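Local coordinates for aldehyde dehydrogenase family protein (Pseudomonas syringae pv. tomato, PDB 5IUW), which probably oxidises aldehydes to carboxylic acids with NAD(P)+ as the electron acceptor, and binds NAD and indole-3-acetic acid in its active site, at residues 167-172 against 299-304. Residues are numbered along the deposited sequence; the frame is centred on the assembly and turned at random.
Sequences WNFPLM and GEVCTA. With NAD (nicotinamide-adenine-dinucleotide), chain C; IAC (1H-indol-3-ylacetic acid), chain D.
Trp167 sets the six-membered edge of its indole against the carboxylate of Glu300, CZ3 lying 3.4 Å from CD, close to the ring plane and with the two flat groups 74° apart. This is the active site of the aldehyde dehydrogenase fold: the turn leading into helix 170-183 faces the loop that carries Cys302, which by family resemblance is the catalytic thiol. Both carboxylate oxygens are held by other residues, OE1 by the Gln298 side-chain amide and OE2 by the backbone N of Val345. At the other end of the indole, NE1 gives a weak hydrogen bond to the NAD phosphate atom O1N (3.1 Å), while the ring of Phe403 meets the indole nearly at a right angle.

Asn168 supplies the hydrogen bond that ties the two segments together. Its ND2 donates to Glu300 O at 3.1 Å with an N-H...O angle of 159°; the acceptor lies in the amide plane, but the nitrogen stands above the carbonyl plane. With CG turned between the backbone N and the carbonyl carbon (chi1 63°), the amide also lies beside the nicotinamide, OD1 being 3.3 Å from NAD C5N. In this enzyme family the corresponding asparagine contributes to the oxyanion hole, a role consistent with its place here beside Cys302 and the acid.

Phe169, at the N-cap of helix 170-183, turns one ring face to indole-3-acetic acid, whose C2 is 3.5 Å above the plane and displaced toward the rim. The ring's edge meets Val301, with CE2 4.0 Å from CG2. Val301 opens a type I beta turn through Ala304, closed by Ala304 N bonding to Val301 O. Cys302 SG, doubtfully close to the acid's carboxylate as modelled, lies over the nicotinamide face, 3.3 Å from NAD C3N.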
ATOM      1  N   TRP A 167     -10.568 -31.698  10.524  1.00 14.10           N
ATOM      2  CA  TRP A 167      -9.956 -32.459  11.605  1.00 13.27           C
ATOM      3  C   TRP A 167      -8.439 -32.671  11.481  1.00 13.36           C
ATOM      4  O   TRP A 167      -7.822 -33.165  12.407  1.00 15.99           O
ATOM      5  CB  TRP A 167     -10.647 -33.814  11.715  1.00 15.03           C
ATOM      6  CG  TRP A 167     -10.712 -34.572  10.432  1.00 13.51           C
ATOM      7  CD1 TRP A 167     -11.778 -34.651   9.579  1.00 17.00           C
ATOM      8  CD2 TRP A 167      -9.671 -35.364   9.848  1.00 13.40           C
ATOM      9  NE1 TRP A 167     -11.467 -35.450   8.509  1.00 16.54           N
ATOM     10  CE2 TRP A 167     -10.181 -35.904   8.650  1.00 18.63           C
ATOM     11  CE3 TRP A 167      -8.360 -35.686  10.231  1.00 18.58           C
ATOM     12  CZ2 TRP A 167      -9.423 -36.739   7.822  1.00 22.16           C
ATOM     13  CZ3 TRP A 167      -7.605 -36.513   9.404  1.00 21.37           C
ATOM     14  CH2 TRP A 167      -8.144 -37.032   8.214  1.00 19.38           C
ATOM     15  N   ASN A 168      -7.830 -32.315  10.352  1.00 13.06           N
ATOM     16  CA  ASN A 168      -6.428 -32.691  10.177  1.00 16.89           C
ATOM     17  C   ASN A 168      -5.433 -31.785  10.930  1.00 18.86           C
ATOM     18  O   ASN A 168      -4.416 -32.261  11.423  1.00 19.39           O
ATOM     19  CB  ASN A 168      -6.078 -32.764   8.692  1.00 10.28           C
ATOM     20  CG  ASN A 168      -6.203 -31.436   7.982  1.00 19.03           C
ATOM     21  OD1 ASN A 168      -7.051 -30.610   8.310  1.00 20.62           O
ATOM     22  ND2 ASN A 168      -5.357 -31.235   6.976  1.00 18.47           N
ATOM     23  N   PHE A 169      -5.718 -30.494  11.013  1.00 15.79           N
ATOM     24  CA  PHE A 169      -5.007 -29.614  11.933  1.00 15.76           C
ATOM     25  C   PHE A 169      -6.056 -28.817  12.702  1.00 14.36           C
ATOM     26  O   PHE A 169      -6.325 -27.664  12.364  1.00 19.89           O
ATOM     27  CB  PHE A 169      -4.058 -28.655  11.204  1.00 14.14           C
ATOM     28  CG  PHE A 169      -2.925 -29.322  10.478  1.00 21.65           C
ATOM     29  CD1 PHE A 169      -1.701 -29.508  11.094  1.00 24.52           C
ATOM     30  CD2 PHE A 169      -3.072 -29.728   9.157  1.00 26.06           C
ATOM     31  CE1 PHE A 169      -0.649 -30.107  10.419  1.00 25.74           C
ATOM     32  CE2 PHE A 169      -2.026 -30.321   8.470  1.00 25.29           C
ATOM     33  CZ  PHE A 169      -0.812 -30.515   9.102  1.00 28.26           C
ATOM     34  N   PRO A 170      -6.667 -29.435  13.721  1.00 13.55           N
ATOM     35  CA  PRO A 170      -7.845 -28.874  14.400  1.00 20.61           C
ATOM     36  C   PRO A 170      -7.597 -27.479  14.985  1.00 21.52           C
ATOM     37  O   PRO A 170      -8.315 -26.535  14.669  1.00 14.77           O
ATOM     38  CB  PRO A 170      -8.123 -29.882  15.529  1.00 15.90           C
ATOM     39  CG  PRO A 170      -7.442 -31.136  15.110  1.00 14.23           C
ATOM     40  CD  PRO A 170      -6.243 -30.716  14.312  1.00 12.99           C
ATOM     41  N   LEU A 171      -6.584 -27.350  15.828  1.00 17.29           N
ATOM     42  CA  LEU A 171      -6.346 -26.070  16.477  1.00 16.55           C
ATOM     43  C   LEU A 171      -5.752 -25.043  15.516  1.00 18.97           C
ATOM     44  O   LEU A 171      -6.148 -23.883  15.521  1.00 19.91           O
ATOM     45  CB  LEU A 171      -5.434 -26.241  17.693  1.00 17.49           C
ATOM     46  CG  LEU A 171      -5.148 -24.938  18.448  1.00 19.70           C
ATOM     47  CD1 LEU A 171      -6.438 -24.236  18.861  1.00 19.65           C
ATOM     48  CD2 LEU A 171      -4.309 -25.200  19.656  1.00 20.27           C
ATOM     49  N   MET A 172      -4.801 -25.471  14.695  1.00 13.11           N
ATOM     50  CA  MET A 172      -4.146 -24.545  13.797  1.00 14.30           C
ATOM     51  C   MET A 172      -5.128 -23.958  12.773  1.00 19.32           C
ATOM     52  O   MET A 172      -5.092 -22.758  12.516  1.00 16.26           O
ATOM     53  CB  MET A 172      -2.976 -25.213  13.088  1.00 13.74           C
ATOM     54  CG  MET A 172      -1.972 -24.214  12.536  1.00 19.28           C
ATOM     55  SD  MET A 172      -0.812 -24.932  11.373  1.00 40.16           S
ATOM     56  CE  MET A 172      -0.054 -26.187  12.373  1.00 38.29           C
ATOM     57  N   GLY A 299       0.044 -38.011   5.672  1.00 16.32           N
ATOM     58  CA  GLY A 299      -0.465 -37.629   4.365  1.00 19.43           C
ATOM     59  C   GLY A 299      -1.831 -36.957   4.419  1.00 25.45           C
ATOM     60  O   GLY A 299      -2.448 -36.691   3.384  1.00 20.30           O
ATOM     61  N   GLU A 300      -2.310 -36.683   5.632  1.00 26.87           N
ATOM     62  CA  GLU A 300      -3.585 -35.998   5.821  1.00 23.00           C
ATOM     63  C   GLU A 300      -3.337 -34.489   5.830  1.00 19.10           C
ATOM     64  O   GLU A 300      -3.554 -33.809   6.838  1.00 21.85           O
ATOM     65  CB  GLU A 300      -4.262 -36.460   7.113  1.00 18.93           C
ATOM     66  CG  GLU A 300      -4.522 -37.962   7.166  1.00 20.59           C
ATOM     67  CD  GLU A 300      -4.894 -38.455   8.555  1.00 24.22           C
ATOM     68  OE1 GLU A 300      -4.345 -37.918   9.552  1.00 21.23           O
ATOM     69  OE2 GLU A 300      -5.737 -39.382   8.640  1.00 18.04           O
ATOM     70  N   VAL A 301      -2.848 -33.995   4.695  1.00 20.08           N
ATOM     71  CA  VAL A 301      -2.427 -32.610   4.529  1.00 19.63           C
ATOM     72  C   VAL A 301      -2.948 -32.120   3.182  1.00 19.47           C
ATOM     73  O   VAL A 301      -2.726 -32.752   2.151  1.00 17.27           O
ATOM     74  CB  VAL A 301      -0.896 -32.471   4.585  1.00 18.15           C
ATOM     75  CG1 VAL A 301      -0.469 -31.030   4.313  1.00 14.53           C
ATOM     76  CG2 VAL A 301      -0.352 -32.974   5.930  1.00 19.43           C
ATOM     77  N   CYS A 302      -3.649 -31.001   3.188  1.00 19.19           N
ATOM     78  CA  CYS A 302      -4.257 -30.520   1.960  1.00 21.60           C
ATOM     79  C   CYS A 302      -3.223 -30.238   0.870  1.00 24.24           C
ATOM     80  O   CYS A 302      -3.499 -30.412  -0.312  1.00 25.18           O
ATOM     81  CB  CYS A 302      -5.076 -29.270   2.243  1.00 17.85           C
ATOM     82  SG  CYS A 302      -4.104 -27.826   2.791  1.00 40.86           S
ATOM     83  N   THR A 303      -2.034 -29.814   1.281  1.00 21.69           N
ATOM     84  CA  THR A 303      -0.962 -29.510   0.346  1.00 15.19           C
ATOM     85  C   THR A 303       0.072 -30.620   0.226  1.00 16.82           C
ATOM     86  O   THR A 303       1.188 -30.381  -0.240  1.00 20.32           O
ATOM     87  CB  THR A 303      -0.227 -28.227   0.750  1.00 18.03           C
ATOM     88  OG1 THR A 303       0.218 -28.346   2.105  1.00 21.05           O
ATOM     89  CG2 THR A 303      -1.155 -27.043   0.623  1.00 22.07           C
ATOM     90  N   ALA A 304      -0.288 -31.824   0.649  1.00 14.13           N
ATOM     91  CA  ALA A 304       0.600 -32.969   0.490  1.00 19.55           C
ATOM     92  C   ALA A 304       1.087 -33.026  -0.950  1.00 23.84           C
ATOM     93  O   ALA A 304       0.304 -32.837  -1.880  1.00 23.63           O
ATOM     94  CB  ALA A 304      -0.112 -34.270   0.876  1.00 18.44           C
TER
HETATM   95  PA  NAD C 700     -15.310 -32.168   5.298  1.00 21.30           P
HETATM   96  O1A NAD C 700     -15.698 -31.257   4.159  1.00 21.78           O
HETATM   97  O2A NAD C 700     -16.062 -33.450   5.217  1.00 22.64           O
HETATM   98  O5B NAD C 700     -15.706 -31.448   6.670  1.00 16.91           O
HETATM   99  C5B NAD C 700     -15.047 -30.211   7.011  1.00  9.01           C
HETATM  100  C4B NAD C 700     -16.034 -29.374   7.896  1.00 13.33           C
HETATM  101  O4B NAD C 700     -17.152 -29.154   7.247  1.00 13.23           O
HETATM  102  C3B NAD C 700     -16.396 -30.183   9.125  1.00 15.30           C
HETATM  103  O3B NAD C 700     -16.407 -29.372  10.215  1.00 16.46           O
HETATM  104  C2B NAD C 700     -17.809 -30.712   8.754  1.00 14.91           C
HETATM  105  O2B NAD C 700     -18.532 -31.152   9.991  1.00 17.19           O
HETATM  106  C1B NAD C 700     -18.355 -29.714   8.139  1.00 10.90           C
HETATM  107  N9A NAD C 700     -19.480 -30.120   7.304  1.00 11.75           N
HETATM  108  C8A NAD C 700     -19.681 -31.332   6.743  1.00  8.77           C
HETATM  109  N7A NAD C 700     -20.858 -31.287   6.071  1.00 15.78           N
HETATM  110  C5A NAD C 700     -21.385 -30.038   6.209  1.00 15.78           C
HETATM  111  C6A NAD C 700     -22.544 -29.456   5.729  1.00 12.50           C
HETATM  112  N6A NAD C 700     -23.536 -30.045   4.930  1.00 13.73           N
HETATM  113  N1A NAD C 700     -22.849 -28.183   6.008  1.00 10.39           N
HETATM  114  C2A NAD C 700     -21.993 -27.465   6.772  1.00 13.08           C
HETATM  115  N3A NAD C 700     -20.842 -28.028   7.258  1.00 13.22           N
HETATM  116  C4A NAD C 700     -20.539 -29.315   6.967  1.00 11.89           C
HETATM  117  O3  NAD C 700     -13.751 -32.399   5.215  1.00 20.98           O
HETATM  118  PN  NAD C 700     -12.865 -33.284   6.243  1.00 33.49           P
HETATM  119  O1N NAD C 700     -13.562 -34.601   6.457  1.00 39.70           O
HETATM  120  O2N NAD C 700     -12.788 -32.537   7.550  1.00 25.86           O
HETATM  121  O5D NAD C 700     -11.444 -33.620   5.584  1.00 48.26           O
HETATM  122  C5D NAD C 700     -10.428 -32.650   5.347  1.00 38.38           C
HETATM  123  C4D NAD C 700     -10.571 -31.957   3.931  1.00 38.27           C
HETATM  124  O4D NAD C 700     -10.287 -30.712   4.145  1.00 42.88           O
HETATM  125  C3D NAD C 700      -9.563 -32.413   2.881  1.00 36.46           C
HETATM  126  O3D NAD C 700     -10.111 -32.455   1.626  1.00 33.92           O
HETATM  127  C2D NAD C 700      -8.464 -31.316   2.925  1.00 38.02           C
HETATM  128  O2D NAD C 700      -7.705 -31.203   1.623  1.00 36.27           O
HETATM  129  C1D NAD C 700      -9.105 -30.253   3.153  1.00 35.94           C
HETATM  130  N1N NAD C 700      -8.238 -29.284   3.799  1.00 37.90           N
HETATM  131  C2N NAD C 700      -7.992 -28.070   3.184  1.00 33.53           C
HETATM  132  C3N NAD C 700      -7.148 -27.143   3.804  1.00 41.18           C
HETATM  133  C7N NAD C 700      -6.862 -25.805   3.121  1.00 37.84           C
HETATM  134  O7N NAD C 700      -7.138 -25.656   1.944  1.00 39.85           O
HETATM  135  N7N NAD C 700      -6.277 -24.765   3.831  1.00 29.43           N
HETATM  136  C4N NAD C 700      -6.568 -27.438   5.032  1.00 46.57           C
HETATM  137  C5N NAD C 700      -6.823 -28.649   5.650  1.00 41.97           C
HETATM  138  C6N NAD C 700      -7.667 -29.578   5.026  1.00 40.83           C
HETATM  139  C   IAC D 701       1.336 -26.240   6.626  1.00 78.54           C
HETATM  140  C1  IAC D 701       0.315 -26.785   7.345  1.00 77.31           C
HETATM  141  C2  IAC D 701       0.535 -27.248   8.668  1.00 78.53           C
HETATM  142  C3  IAC D 701       1.802 -27.144   9.227  1.00 77.39           C
HETATM  143  C4  IAC D 701       2.849 -26.589   8.496  1.00 74.52           C
HETATM  144  C5  IAC D 701       2.632 -26.135   7.204  1.00 75.37           C
HETATM  145  C7  IAC D 701      -0.825 -26.766   6.553  1.00 76.80           C
HETATM  146  C8  IAC D 701      -0.506 -26.207   5.332  1.00 80.24           C
HETATM  147  C17 IAC D 701      -2.168 -27.279   6.990  1.00 72.40           C
HETATM  148  C18 IAC D 701      -3.063 -27.498   5.801  1.00 62.29           C
HETATM  149  N   IAC D 701       0.824 -25.878   5.369  1.00 82.22           N
HETATM  150  O2  IAC D 701      -3.296 -28.664   5.383  1.00 47.70           O
HETATM  151  O3  IAC D 701      -3.584 -26.489   5.264  1.00 64.14           O